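Local coordinates for cobalamin-binding protein (Desulfitobacterium hafniense, PDB 4JGI) that binds methylcobalamin and is probably the corrinoid carrier protein of an O-demethylase system, passing methyl groups through its cobalt, at residues R52-E57 with S196-D201; F121-D126 with V133-E138; A192-T197 with V203-R208. One frame throughout, in Å; residues are numbered along the deposited sequence.

Interaction 1: residues R52-E57 with S196-D201; sequences RFDSGE and STNAAD
T197 and N198 reach across to D54 and take one carboxylate oxygen each. T197 OG1 donates to D54 OD2 at 3.0 Å, on the syn lone pair of that oxygen. The hydroxyl can face the carboxylate because chi1 (58°) sets it between the backbone N and the carbonyl carbon. T197 N bonds within its own segment, to D201 OD2.

N198 is next, and its amide works in two directions. ND2 donates to D54 OD1 at 2.7 Å with an N-H...O angle of 151°. The oxygen lies in the amide plane, but the donor stands well above the carboxylate plane. N198 is also the N-cap residue of helix 199-209. Its OD1 accepts from D201 N at 3.0 Å, and weakly from A200 N. The bond to D54 and the cap together fix the rotation of the amide. N198 CB packs against F53 CD2 at 3.8 Å, with ring and amide planes 75° apart.

A199 follows as the first helical residue, and its backbone N hydrogen-bonds to O8R of the cobalamin. D201 OD1 lies 5.6 Å from D54 OD2. If both carboxylates are charged, they would mildly repel each other.

On the first segment, G56 closes helix 32-54 in a Schellman motif. The contact ties the end of that helix, in the N-terminal helical domain, to the cobalamin-binding Rossmann-like domain. F53 also touches I60 and L63 of helix 60-77. A199 packs on I108, F109 and M112 of helix 104-115.

Interaction 2: residues F121-D126 with V133-E138; sequences FDLGID and VDKVKE
Between F121 and L123, the two residues that meet K135, stands D122 in the sequence; its OD1 is gripped by G124 N at 3.1 Å and by K106 NZ in a salt bridge. The bond from G124 N makes an Asx turn with D122, on strand 119-122. This is an outermost strand of the parallel Rossmann-like sheet, and the chain goes on from it into helix 129-139. R110 holds D122 OD2, so both carboxylate oxygens are tied towards helix 104-115. F121 and L123 point the other way, towards helix 129-139.

The contact itself is nonpolar, and K135 meets the strand with its methylenes. Its CG stands anti to the backbone N (chi1 -167°), and a bend at chi2 (67°) carries the chain past L123 and across F121. L123 CD2 touches K135 CG at 3.9 Å, and L123 CD1 touches K135 CB at 4.0 Å. Further out, the lysine crosses F121 at about a right angle. K135 and L123 also touch V93 of the neighbouring strand 91-96. The ammonium group makes a long salt bridge, K135 NZ to E138 OE1 at 3.6 Å. Just before it, K135 CE rests obliquely on F121 CD2 at 3.8 Å.

Interaction 3: residues A192-T197 with V203-R208; sequences ADDFST and VKICQR
The last strand of the sheet, 194-195, and the helix that follows it, 199-209, meet where D194 and F195 touch I205. One isoleucine side chain carries the helix side of this contact. I205 CD1 touches two oxygens of the strand segment. It lies 3.5 Å from F195 O and 3.6 Å from D194 OD2. These are van der Waals contacts of a methyl group with oxygen. I205 CG1 is 3.9 Å from D194 OD2, and I205 CG2 is 4.1 Å from D194 CB. The two side chains cross at a slant.

The isoleucine torsions explain this reach. Its CG1 stands anti to the carbonyl carbon (chi1 -65°). An extended chi2 of 160° then carries CD1 out to the strand.

This is the final strand-to-helix connection of the Rossmann-like domain. Strand 194-195 is an outermost strand of the parallel sheet, and its neighbour is strand 174-178. D194 and S196 make backbone hydrogen bonds to I177 there. The F195 side chain leaves the backbone away from the helix segment. It packs on I177 and on E184 and C187 of helix 184-190.

The other carboxylate oxygen of D194 turns back on its own strand. F195 N donates to D194 OD1 at 2.9 Å with an N-H...O angle of 150°, on the anti side of the oxygen. This bond limits rotation of the carboxylate and keeps OD2 towards the isoleucine. With an alanine in place of D194, F195 N would probably lose this acceptor and a gap would be likely to open beside I205 CD1.

Other side chains of the helix pack on helix 104-115: V203 on F109 and M112, C206 on F109.

Interactions 1 and 3 adjoin. Their centres are 13 Å apart, they share S196 and T197, and both use helix 199-209. D201 OD2 comes to 4.2 Å from F195 O where they meet. Both reach the cobalamin: the N198 side chain of interaction 1 is about 3 Å from it, and the shared S196 touches it. The side chain of I205 in interaction 3 is about 7 Å from the bound cobalamin. The side chain of L123 in interaction 2 is about 12 Å from the bound cobalamin. Interaction 2 lies at the opposite outer strand of the same sheet that interaction 3 reaches, with centres 19 Å apart. Interactions 1 and 2 lie on opposite sides of the chain's centre, 26 Å apart between centres.

Interaction 1: residues R52-E57 with S196-D201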
ATOM      1  N   ARG A  52     -15.399  -3.022   1.260  1.00 20.82           N
ATOM      2  CA  ARG A  52     -16.315  -3.586   0.274  1.00 21.00           C
ATOM      3  C   ARG A  52     -15.839  -4.844  -0.440  1.00 23.30           C
ATOM      4  O   ARG A  52     -16.626  -5.714  -0.839  1.00 24.20           O
ATOM      5  CB  ARG A  52     -16.798  -2.489  -0.685  1.00 21.30           C
ATOM      6  CG  ARG A  52     -17.519  -1.357   0.012  1.00 23.89           C
ATOM      7  CD  ARG A  52     -17.869  -0.222  -0.872  1.00 25.59           C
ATOM      8  NE  ARG A  52     -18.964  -0.519  -1.786  1.00 23.69           N
ATOM      9  CZ  ARG A  52     -19.522   0.457  -2.546  1.00 24.91           C
ATOM     10  NH1 ARG A  52     -19.072   1.720  -2.464  1.00 24.69           N
ATOM     11  NH2 ARG A  52     -20.506   0.192  -3.379  1.00 28.01           N
ATOM     12  N   PHE A  53     -14.531  -4.976  -0.579  1.00 20.70           N
ATOM     13  CA  PHE A  53     -13.932  -6.217  -0.992  1.00 21.39           C
ATOM     14  C   PHE A  53     -14.067  -7.288   0.125  1.00 23.09           C
ATOM     15  O   PHE A  53     -14.398  -8.430  -0.194  1.00 23.77           O
ATOM     16  CB  PHE A  53     -12.466  -5.961  -1.341  1.00 21.20           C
ATOM     17  CG  PHE A  53     -11.720  -7.203  -1.708  1.00 19.54           C
ATOM     18  CD1 PHE A  53     -11.804  -7.695  -2.978  1.00 21.04           C
ATOM     19  CD2 PHE A  53     -11.003  -7.937  -0.760  1.00 21.28           C
ATOM     20  CE1 PHE A  53     -11.159  -8.874  -3.340  1.00 21.96           C
ATOM     21  CE2 PHE A  53     -10.348  -9.092  -1.086  1.00 25.00           C
ATOM     22  CZ  PHE A  53     -10.437  -9.575  -2.368  1.00 22.65           C
ATOM     23  N   ASP A  54     -13.775  -6.902   1.339  1.00 23.61           N
ATOM     24  CA  ASP A  54     -13.774  -7.858   2.446  1.00 25.92           C
ATOM     25  C   ASP A  54     -15.172  -8.390   2.708  1.00 26.98           C
ATOM     26  O   ASP A  54     -15.299  -9.519   3.092  1.00 29.80           O
ATOM     27  CB  ASP A  54     -13.196  -7.283   3.749  1.00 26.78           C
ATOM     28  CG  ASP A  54     -11.649  -7.262   3.735  1.00 33.54           C
ATOM     29  OD1 ASP A  54     -10.990  -7.914   2.841  1.00 31.66           O
ATOM     30  OD2 ASP A  54     -11.101  -6.574   4.610  1.00 36.80           O
ATOM     31  N   SER A  55     -16.202  -7.610   2.378  1.00 25.88           N
ATOM     32  CA  SER A  55     -17.609  -8.034   2.529  1.00 28.48           C
ATOM     33  C   SER A  55     -18.056  -8.964   1.443  1.00 30.29           C
ATOM     34  O   SER A  55     -19.092  -9.612   1.580  1.00 31.93           O
ATOM     35  CB  SER A  55     -18.486  -6.796   2.556  1.00 30.57           C
ATOM     36  OG  SER A  55     -18.718  -6.289   1.193  1.00 31.56           O
ATOM     37  N   GLY A  56     -17.285  -9.035   0.335  1.00 27.49           N
ATOM     38  CA  GLY A  56     -17.592  -9.837  -0.817  1.00 26.09           C
ATOM     39  C   GLY A  56     -18.342  -9.089  -1.943  1.00 29.05           C
ATOM     40  O   GLY A  56     -18.634  -9.685  -2.933  1.00 30.81           O
ATOM     41  N   GLU A  57     -18.604  -7.789  -1.793  1.00 27.64           N
ATOM     42  CA  GLU A  57     -19.258  -6.983  -2.820  1.00 23.11           C
ATOM     43  C   GLU A  57     -18.332  -6.721  -4.008  1.00 24.18           C
ATOM     44  O   GLU A  57     -18.724  -6.846  -5.182  1.00 29.81           O
ATOM     45  CB  GLU A  57     -19.737  -5.663  -2.227  1.00 24.38           C
ATOM     46  CG  GLU A  57     -20.512  -4.798  -3.144  1.00 27.29           C
ATOM     47  CD  GLU A  57     -20.745  -3.346  -2.676  1.00 27.98           C
ATOM     48  OE1 GLU A  57     -20.390  -2.935  -1.516  1.00 28.92           O
ATOM     49  OE2 GLU A  57     -21.237  -2.587  -3.577  1.00 32.17           O
ATOM     50  N   SER A 196      -1.901  -7.845   6.119  1.00 24.77           N
ATOM     51  CA  SER A 196      -3.059  -7.198   5.429  1.00 28.45           C
ATOM     52  C   SER A 196      -4.162  -8.167   5.129  1.00 27.03           C
ATOM     53  O   SER A 196      -3.870  -9.248   4.649  1.00 34.88           O
ATOM     54  CB  SER A 196      -2.622  -6.471   4.126  1.00 31.08           C
ATOM     55  OG  SER A 196      -1.648  -7.229   3.499  1.00 34.06           O
ATOM     56  N   THR A 197      -5.412  -7.704   5.146  1.00 30.83           N
ATOM     57  CA  THR A 197      -6.511  -8.569   4.587  1.00 35.78           C
ATOM     58  C   THR A 197      -6.628  -8.472   3.026  1.00 31.30           C
ATOM     59  O   THR A 197      -6.995  -9.390   2.286  1.00 44.34           O
ATOM     60  CB  THR A 197      -7.854  -8.206   5.235  1.00 37.71           C
ATOM     61  OG1 THR A 197      -8.141  -6.820   5.003  1.00 37.40           O
ATOM     62  CG2 THR A 197      -7.786  -8.487   6.769  1.00 33.73           C
ATOM     63  N   ASN A 198      -6.244  -7.331   2.546  1.00 28.51           N
ATOM     64  CA  ASN A 198      -6.325  -7.003   1.197  1.00 19.19           C
ATOM     65  C   ASN A 198      -5.446  -5.780   1.035  1.00 20.78           C
ATOM     66  O   ASN A 198      -5.040  -5.157   2.027  1.00 21.68           O
ATOM     67  CB  ASN A 198      -7.717  -6.790   0.655  1.00 24.36           C
ATOM     68  CG  ASN A 198      -8.383  -5.598   1.243  1.00 22.43           C
ATOM     69  OD1 ASN A 198      -7.947  -4.485   1.014  1.00 21.93           O
ATOM     70  ND2 ASN A 198      -9.472  -5.818   2.033  1.00 25.85           N
ATOM     71  N   ALA A 199      -5.109  -5.451  -0.173  1.00 16.80           N
ATOM     72  CA  ALA A 199      -4.147  -4.446  -0.433  1.00 15.64           C
ATOM     73  C   ALA A 199      -4.563  -3.067   0.062  1.00 18.21           C
ATOM     74  O   ALA A 199      -3.721  -2.268   0.498  1.00 17.11           O
ATOM     75  CB  ALA A 199      -3.839  -4.369  -1.909  1.00 18.71           C
ATOM     76  N   ALA A 200      -5.852  -2.788  -0.004  1.00 17.69           N
ATOM     77  CA  ALA A 200      -6.322  -1.484   0.488  1.00 18.41           C
ATOM     78  C   ALA A 200      -6.216  -1.396   2.038  1.00 18.48           C
ATOM     79  O   ALA A 200      -5.814  -0.344   2.561  1.00 19.54           O
ATOM     80  CB  ALA A 200      -7.741  -1.271  -0.005  1.00 20.50           C
ATOM     81  N   ASP A 201      -6.561  -2.496   2.714  1.00 18.32           N
ATOM     82  CA  ASP A 201      -6.308  -2.565   4.146  1.00 21.22           C
ATOM     83  C   ASP A 201      -4.832  -2.376   4.456  1.00 22.17           C
ATOM     84  O   ASP A 201      -4.448  -1.678   5.396  1.00 19.67           O
ATOM     85  CB  ASP A 201      -6.763  -3.908   4.675  1.00 21.86           C
ATOM     86  CG  ASP A 201      -6.536  -4.070   6.156  1.00 32.30           C
ATOM     87  OD1 ASP A 201      -7.172  -3.311   6.901  1.00 36.55           O
ATOM     88  OD2 ASP A 201      -5.797  -5.034   6.549  1.00 34.68           O
TER

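Interaction 2: residues F121-D126 with V133-E138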
ATOM      1  N   PHE A 121      10.182   0.886  -3.396  1.00 18.36           N
ATOM      2  CA  PHE A 121      11.308   0.160  -3.997  1.00 17.34           C
ATOM      3  C   PHE A 121      10.883  -1.312  -4.181  1.00 19.43           C
ATOM      4  O   PHE A 121      10.919  -2.116  -3.231  1.00 19.26           O
ATOM      5  CB  PHE A 121      12.549   0.271  -3.175  1.00 19.51           C
ATOM      6  CG  PHE A 121      12.976   1.681  -2.902  1.00 19.54           C
ATOM      7  CD1 PHE A 121      12.462   2.423  -1.862  1.00 23.59           C
ATOM      8  CD2 PHE A 121      13.931   2.294  -3.751  1.00 23.38           C
ATOM      9  CE1 PHE A 121      12.836   3.732  -1.636  1.00 30.51           C
ATOM     10  CE2 PHE A 121      14.302   3.627  -3.547  1.00 27.29           C
ATOM     11  CZ  PHE A 121      13.758   4.327  -2.462  1.00 25.68           C
ATOM     12  N   ASP A 122      10.387  -1.605  -5.391  1.00 19.64           N
ATOM     13  CA  ASP A 122       9.957  -2.931  -5.735  1.00 17.59           C
ATOM     14  C   ASP A 122      11.071  -3.814  -6.190  1.00 18.93           C
ATOM     15  O   ASP A 122      11.696  -3.527  -7.241  1.00 23.79           O
ATOM     16  CB  ASP A 122       8.825  -2.831  -6.762  1.00 20.18           C
ATOM     17  CG  ASP A 122       8.360  -4.175  -7.263  1.00 23.59           C
ATOM     18  OD1 ASP A 122       8.441  -5.170  -6.514  1.00 22.62           O
ATOM     19  OD2 ASP A 122       7.796  -4.177  -8.413  1.00 26.20           O
ATOM     20  N   LEU A 123      11.399  -4.822  -5.384  1.00 17.45           N
ATOM     21  CA  LEU A 123      12.511  -5.686  -5.665  1.00 18.29           C
ATOM     22  C   LEU A 123      12.116  -6.886  -6.563  1.00 20.01           C
ATOM     23  O   LEU A 123      12.945  -7.682  -6.984  1.00 21.08           O
ATOM     24  CB  LEU A 123      13.170  -6.202  -4.385  1.00 16.87           C
ATOM     25  CG  LEU A 123      13.725  -5.073  -3.493  1.00 17.64           C
ATOM     26  CD1 LEU A 123      14.302  -5.659  -2.253  1.00 18.85           C
ATOM     27  CD2 LEU A 123      14.904  -4.428  -4.184  1.00 25.37           C
ATOM     28  N   GLY A 124      10.835  -7.044  -6.832  1.00 17.88           N
ATOM     29  CA  GLY A 124      10.335  -8.109  -7.698  1.00 18.02           C
ATOM     30  C   GLY A 124      10.013  -9.413  -7.011  1.00 21.29           C
ATOM     31  O   GLY A 124       9.550  -9.402  -5.880  1.00 17.80           O
ATOM     32  N   ILE A 125      10.282 -10.553  -7.634  1.00 20.04           N
ATOM     33  CA  ILE A 125       9.920 -11.901  -7.092  1.00 18.79           C
ATOM     34  C   ILE A 125      11.127 -12.770  -6.697  1.00 17.37           C
ATOM     35  O   ILE A 125      12.234 -12.483  -7.227  1.00 21.06           O
ATOM     36  CB  ILE A 125       9.014 -12.667  -8.069  1.00 21.19           C
ATOM     37  CG1 ILE A 125       9.691 -12.911  -9.406  1.00 22.85           C
ATOM     38  CG2 ILE A 125       7.764 -11.843  -8.359  1.00 23.47           C
ATOM     39  CD1 ILE A 125       8.860 -13.690 -10.376  1.00 30.23           C
ATOM     40  N   ASP A 126      10.863 -13.814  -5.976  1.00 21.94           N
ATOM     41  CA  ASP A 126      11.858 -14.758  -5.505  1.00 20.53           C
ATOM     42  C   ASP A 126      13.060 -14.097  -4.940  1.00 22.18           C
ATOM     43  O   ASP A 126      14.135 -14.524  -5.177  1.00 25.62           O
ATOM     44  CB  ASP A 126      12.178 -15.703  -6.627  1.00 25.77           C
ATOM     45  CG  ASP A 126      12.971 -16.959  -6.135  1.00 30.14           C
ATOM     46  OD1 ASP A 126      12.853 -17.461  -4.980  1.00 30.16           O
ATOM     47  OD2 ASP A 126      13.715 -17.460  -6.952  1.00 31.18           O
ATOM     48  N   VAL A 133      17.710  -7.336   2.725  1.00 16.68           N
ATOM     49  CA  VAL A 133      18.436  -6.652   3.781  1.00 18.16           C
ATOM     50  C   VAL A 133      19.401  -5.595   3.251  1.00 16.71           C
ATOM     51  O   VAL A 133      19.462  -4.437   3.779  1.00 19.83           O
ATOM     52  CB  VAL A 133      19.148  -7.661   4.688  1.00 21.28           C
ATOM     53  CG1 VAL A 133      20.092  -6.937   5.688  1.00 24.39           C
ATOM     54  CG2 VAL A 133      18.184  -8.540   5.354  1.00 22.77           C
ATOM     55  N   ASP A 134      20.129  -5.880   2.169  1.00 19.10           N
ATOM     56  CA  ASP A 134      20.983  -4.875   1.551  1.00 18.10           C
ATOM     57  C   ASP A 134      20.242  -3.631   1.071  1.00 16.80           C
ATOM     58  O   ASP A 134      20.675  -2.475   1.273  1.00 19.23           O
ATOM     59  CB  ASP A 134      21.884  -5.497   0.477  1.00 23.39           C
ATOM     60  CG  ASP A 134      23.018  -6.428   1.127  1.00 37.02           C
ATOM     61  OD1 ASP A 134      23.227  -6.436   2.382  1.00 43.54           O
ATOM     62  OD2 ASP A 134      23.685  -7.201   0.418  1.00 50.52           O
ATOM     63  N   LYS A 135      19.023  -3.817   0.546  1.00 17.71           N
ATOM     64  CA  LYS A 135      18.257  -2.703   0.111  1.00 17.87           C
ATOM     65  C   LYS A 135      17.780  -1.819   1.298  1.00 17.78           C
ATOM     66  O   LYS A 135      17.741  -0.646   1.216  1.00 18.94           O
ATOM     67  CB  LYS A 135      17.038  -3.158  -0.700  1.00 18.20           C
ATOM     68  CG  LYS A 135      16.361  -2.010  -1.450  1.00 19.09           C
ATOM     69  CD  LYS A 135      17.253  -1.438  -2.581  1.00 21.63           C
ATOM     70  CE  LYS A 135      16.515  -0.516  -3.487  1.00 25.47           C
ATOM     71  NZ  LYS A 135      17.490  -0.168  -4.586  1.00 36.64           N
ATOM     72  N   VAL A 136      17.453  -2.458   2.407  1.00 16.85           N
ATOM     73  CA  VAL A 136      17.040  -1.735   3.621  1.00 16.80           C
ATOM     74  C   VAL A 136      18.221  -0.918   4.136  1.00 18.61           C
ATOM     75  O   VAL A 136      18.049   0.254   4.468  1.00 19.32           O
ATOM     76  CB  VAL A 136      16.540  -2.711   4.671  1.00 16.84           C
ATOM     77  CG1 VAL A 136      16.370  -2.041   6.024  1.00 19.77           C
ATOM     78  CG2 VAL A 136      15.272  -3.406   4.277  1.00 17.31           C
ATOM     79  N   LYS A 137      19.422  -1.496   4.127  1.00 18.44           N
ATOM     80  CA  LYS A 137      20.590  -0.695   4.499  1.00 19.89           C
ATOM     81  C   LYS A 137      20.820   0.515   3.610  1.00 19.45           C
ATOM     82  O   LYS A 137      21.259   1.567   4.071  1.00 22.17           O
ATOM     83  CB  LYS A 137      21.885  -1.545   4.479  1.00 20.04           C
ATOM     84  CG  LYS A 137      21.933  -2.643   5.491  1.00 20.51           C
ATOM     85  CD  LYS A 137      23.166  -3.493   5.297  1.00 22.79           C
ATOM     86  CE  LYS A 137      23.205  -4.543   6.391  1.00 29.83           C
ATOM     87  NZ  LYS A 137      24.506  -5.219   6.557  1.00 33.56           N
ATOM     88  N   GLU A 138      20.607   0.333   2.286  1.00 19.10           N
ATOM     89  CA  GLU A 138      20.773   1.362   1.315  1.00 20.58           C
ATOM     90  C   GLU A 138      19.824   2.516   1.432  1.00 21.11           C
ATOM     91  O   GLU A 138      20.238   3.696   1.314  1.00 23.07           O
ATOM     92  CB  GLU A 138      20.732   0.742  -0.086  1.00 21.91           C
ATOM     93  CG  GLU A 138      20.976   1.736  -1.211  1.00 22.82           C
ATOM     94  CD  GLU A 138      20.791   1.146  -2.625  1.00 36.86           C
ATOM     95  OE1 GLU A 138      20.614  -0.089  -2.772  1.00 46.08           O
ATOM     96  OE2 GLU A 138      20.895   1.904  -3.649  1.00 54.51           O
TER

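Interaction 3: residues A192-T197 with V203-R208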
ATOM      1  N   ALA A 192       6.361 -10.209  12.185  1.00 20.03           N
ATOM      2  CA  ALA A 192       5.938  -8.939  11.598  1.00 20.08           C
ATOM      3  C   ALA A 192       5.174  -8.029  12.502  1.00 18.40           C
ATOM      4  O   ALA A 192       4.619  -8.501  13.523  1.00 24.02           O
ATOM      5  CB  ALA A 192       5.153  -9.220  10.297  1.00 19.84           C
ATOM      6  N   ASP A 193       5.007  -6.780  12.133  1.00 18.32           N
ATOM      7  CA  ASP A 193       4.190  -5.864  12.876  1.00 19.45           C
ATOM      8  C   ASP A 193       2.706  -5.980  12.548  1.00 22.94           C
ATOM      9  O   ASP A 193       1.873  -5.821  13.433  1.00 24.21           O
ATOM     10  CB  ASP A 193       4.671  -4.419  12.673  1.00 17.35           C
ATOM     11  CG  ASP A 193       6.053  -4.229  13.231  1.00 21.97           C
ATOM     12  OD1 ASP A 193       6.164  -4.266  14.461  1.00 28.74           O
ATOM     13  OD2 ASP A 193       6.998  -4.053  12.481  1.00 20.47           O
ATOM     14  N   ASP A 194       2.385  -6.293  11.279  1.00 19.69           N
ATOM     15  CA  ASP A 194       0.984  -6.494  10.931  1.00 18.21           C
ATOM     16  C   ASP A 194       0.926  -7.286   9.623  1.00 19.90           C
ATOM     17  O   ASP A 194       1.950  -7.540   8.978  1.00 19.96           O
ATOM     18  CB  ASP A 194       0.239  -5.188  10.768  1.00 21.93           C
ATOM     19  CG  ASP A 194      -1.278  -5.283  11.272  1.00 26.15           C
ATOM     20  OD1 ASP A 194      -1.885  -6.407  11.349  1.00 25.16           O
ATOM     21  OD2 ASP A 194      -1.794  -4.183  11.552  1.00 26.81           O
ATOM     22  N   PHE A 195      -0.284  -7.723   9.272  1.00 22.07           N
ATOM     23  CA  PHE A 195      -0.563  -8.440   8.064  1.00 19.90           C
ATOM     24  C   PHE A 195      -1.810  -7.787   7.426  1.00 21.41           C
ATOM     25  O   PHE A 195      -2.556  -7.131   8.081  1.00 22.96           O
ATOM     26  CB  PHE A 195      -0.862  -9.901   8.287  1.00 24.75           C
ATOM     27  CG  PHE A 195      -2.151 -10.100   9.012  1.00 25.32           C
ATOM     28  CD1 PHE A 195      -2.165  -9.981  10.380  1.00 27.44           C
ATOM     29  CD2 PHE A 195      -3.341 -10.379   8.326  1.00 27.68           C
ATOM     30  CE1 PHE A 195      -3.322 -10.122  11.117  1.00 28.87           C
ATOM     31  CE2 PHE A 195      -4.514 -10.479   9.064  1.00 28.72           C
ATOM     32  CZ  PHE A 195      -4.478 -10.377  10.466  1.00 31.53           C
ATOM     33  N   SER A 196      -1.901  -7.845   6.119  1.00 24.77           N
ATOM     34  CA  SER A 196      -3.059  -7.198   5.429  1.00 28.45           C
ATOM     35  C   SER A 196      -4.162  -8.167   5.129  1.00 27.03           C
ATOM     36  O   SER A 196      -3.870  -9.248   4.649  1.00 34.88           O
ATOM     37  CB  SER A 196      -2.622  -6.471   4.126  1.00 31.08           C
ATOM     38  OG  SER A 196      -1.648  -7.229   3.499  1.00 34.06           O
ATOM     39  N   THR A 197      -5.412  -7.704   5.146  1.00 30.83           N
ATOM     40  CA  THR A 197      -6.511  -8.569   4.587  1.00 35.78           C
ATOM     41  C   THR A 197      -6.628  -8.472   3.026  1.00 31.30           C
ATOM     42  O   THR A 197      -6.995  -9.390   2.286  1.00 44.34           O
ATOM     43  CB  THR A 197      -7.854  -8.206   5.235  1.00 37.71           C
ATOM     44  OG1 THR A 197      -8.141  -6.820   5.003  1.00 37.40           O
ATOM     45  CG2 THR A 197      -7.786  -8.487   6.769  1.00 33.73           C
ATOM     46  N   VAL A 203      -2.626  -0.581   2.779  1.00 17.27           N
ATOM     47  CA  VAL A 203      -2.292   0.829   2.666  1.00 17.62           C
ATOM     48  C   VAL A 203      -2.745   1.595   3.896  1.00 19.05           C
ATOM     49  O   VAL A 203      -2.031   2.486   4.373  1.00 18.86           O
ATOM     50  CB  VAL A 203      -2.849   1.466   1.398  1.00 20.04           C
ATOM     51  CG1 VAL A 203      -2.640   2.947   1.388  1.00 24.65           C
ATOM     52  CG2 VAL A 203      -2.231   0.838   0.194  1.00 22.86           C
ATOM     53  N   LYS A 204      -3.951   1.268   4.350  1.00 17.41           N
ATOM     54  CA  LYS A 204      -4.534   1.861   5.594  1.00 19.56           C
ATOM     55  C   LYS A 204      -3.550   1.682   6.754  1.00 19.18           C
ATOM     56  O   LYS A 204      -3.264   2.654   7.484  1.00 19.94           O
ATOM     57  CB  LYS A 204      -5.859   1.224   5.964  1.00 20.90           C
ATOM     58  CG  LYS A 204      -6.461   1.869   7.240  1.00 23.00           C
ATOM     59  CD  LYS A 204      -7.685   1.049   7.691  1.00 29.47           C
ATOM     60  CE  LYS A 204      -8.335   1.491   8.996  1.00 48.87           C
ATOM     61  NZ  LYS A 204      -9.764   1.034   9.260  1.00 56.12           N
ATOM     62  N   ILE A 205      -3.046   0.473   6.895  1.00 18.18           N
ATOM     63  CA  ILE A 205      -2.042   0.178   7.946  1.00 17.52           C
ATOM     64  C   ILE A 205      -0.802   1.029   7.821  1.00 19.37           C
ATOM     65  O   ILE A 205      -0.293   1.644   8.809  1.00 20.78           O
ATOM     66  CB  ILE A 205      -1.744  -1.311   8.022  1.00 19.68           C
ATOM     67  CG1 ILE A 205      -2.933  -2.144   8.470  1.00 21.97           C
ATOM     68  CG2 ILE A 205      -0.491  -1.580   8.862  1.00 20.86           C
ATOM     69  CD1 ILE A 205      -2.878  -3.602   8.136  1.00 21.49           C
ATOM     70  N   CYS A 206      -0.293   1.127   6.628  1.00 17.29           N
ATOM     71  CA  CYS A 206       0.932   1.814   6.375  1.00 16.84           C
ATOM     72  C   CYS A 206       0.789   3.339   6.585  1.00 17.99           C
ATOM     73  O   CYS A 206       1.677   4.008   7.126  1.00 20.56           O
ATOM     74  CB  CYS A 206       1.378   1.534   4.945  1.00 18.32           C
ATOM     75  SG  CYS A 206       2.026  -0.140   4.644  1.00 20.45           S
ATOM     76  N   GLN A 207      -0.355   3.847   6.176  1.00 18.95           N
ATOM     77  CA  GLN A 207      -0.660   5.274   6.423  1.00 20.45           C
ATOM     78  C   GLN A 207      -0.707   5.632   7.927  1.00 22.58           C
ATOM     79  O   GLN A 207      -0.177   6.676   8.309  1.00 23.96           O
ATOM     80  CB  GLN A 207      -1.950   5.680   5.755  1.00 21.62           C
ATOM     81  CG  GLN A 207      -1.867   5.773   4.245  1.00 22.41           C
ATOM     82  CD  GLN A 207      -1.130   6.998   3.660  1.00 23.67           C
ATOM     83  OE1 GLN A 207      -0.153   7.528   4.196  1.00 28.64           O
ATOM     84  NE2 GLN A 207      -1.608   7.438   2.505  1.00 25.69           N
ATOM     85  N   ARG A 208      -1.233   4.728   8.743  1.00 20.03           N
ATOM     86  CA  ARG A 208      -1.238   4.899  10.180  1.00 22.18           C
ATOM     87  C   ARG A 208       0.175   4.939  10.742  1.00 23.35           C
ATOM     88  O   ARG A 208       0.464   5.698  11.678  1.00 25.37           O
ATOM     89  CB  ARG A 208      -2.094   3.831  10.894  1.00 21.22           C
ATOM     90  CG  ARG A 208      -3.584   3.931  10.594  1.00 26.27           C
ATOM     91  CD  ARG A 208      -4.425   2.847  11.147  1.00 28.52           C
ATOM     92  NE  ARG A 208      -5.838   3.270  11.105  1.00 26.55           N
ATOM     93  CZ  ARG A 208      -6.791   2.837  11.938  1.00 41.90           C
ATOM     94  NH1 ARG A 208      -6.524   1.820  12.735  1.00 34.39           N
ATOM     95  NH2 ARG A 208      -8.044   3.363  11.923  1.00 32.44           N
TER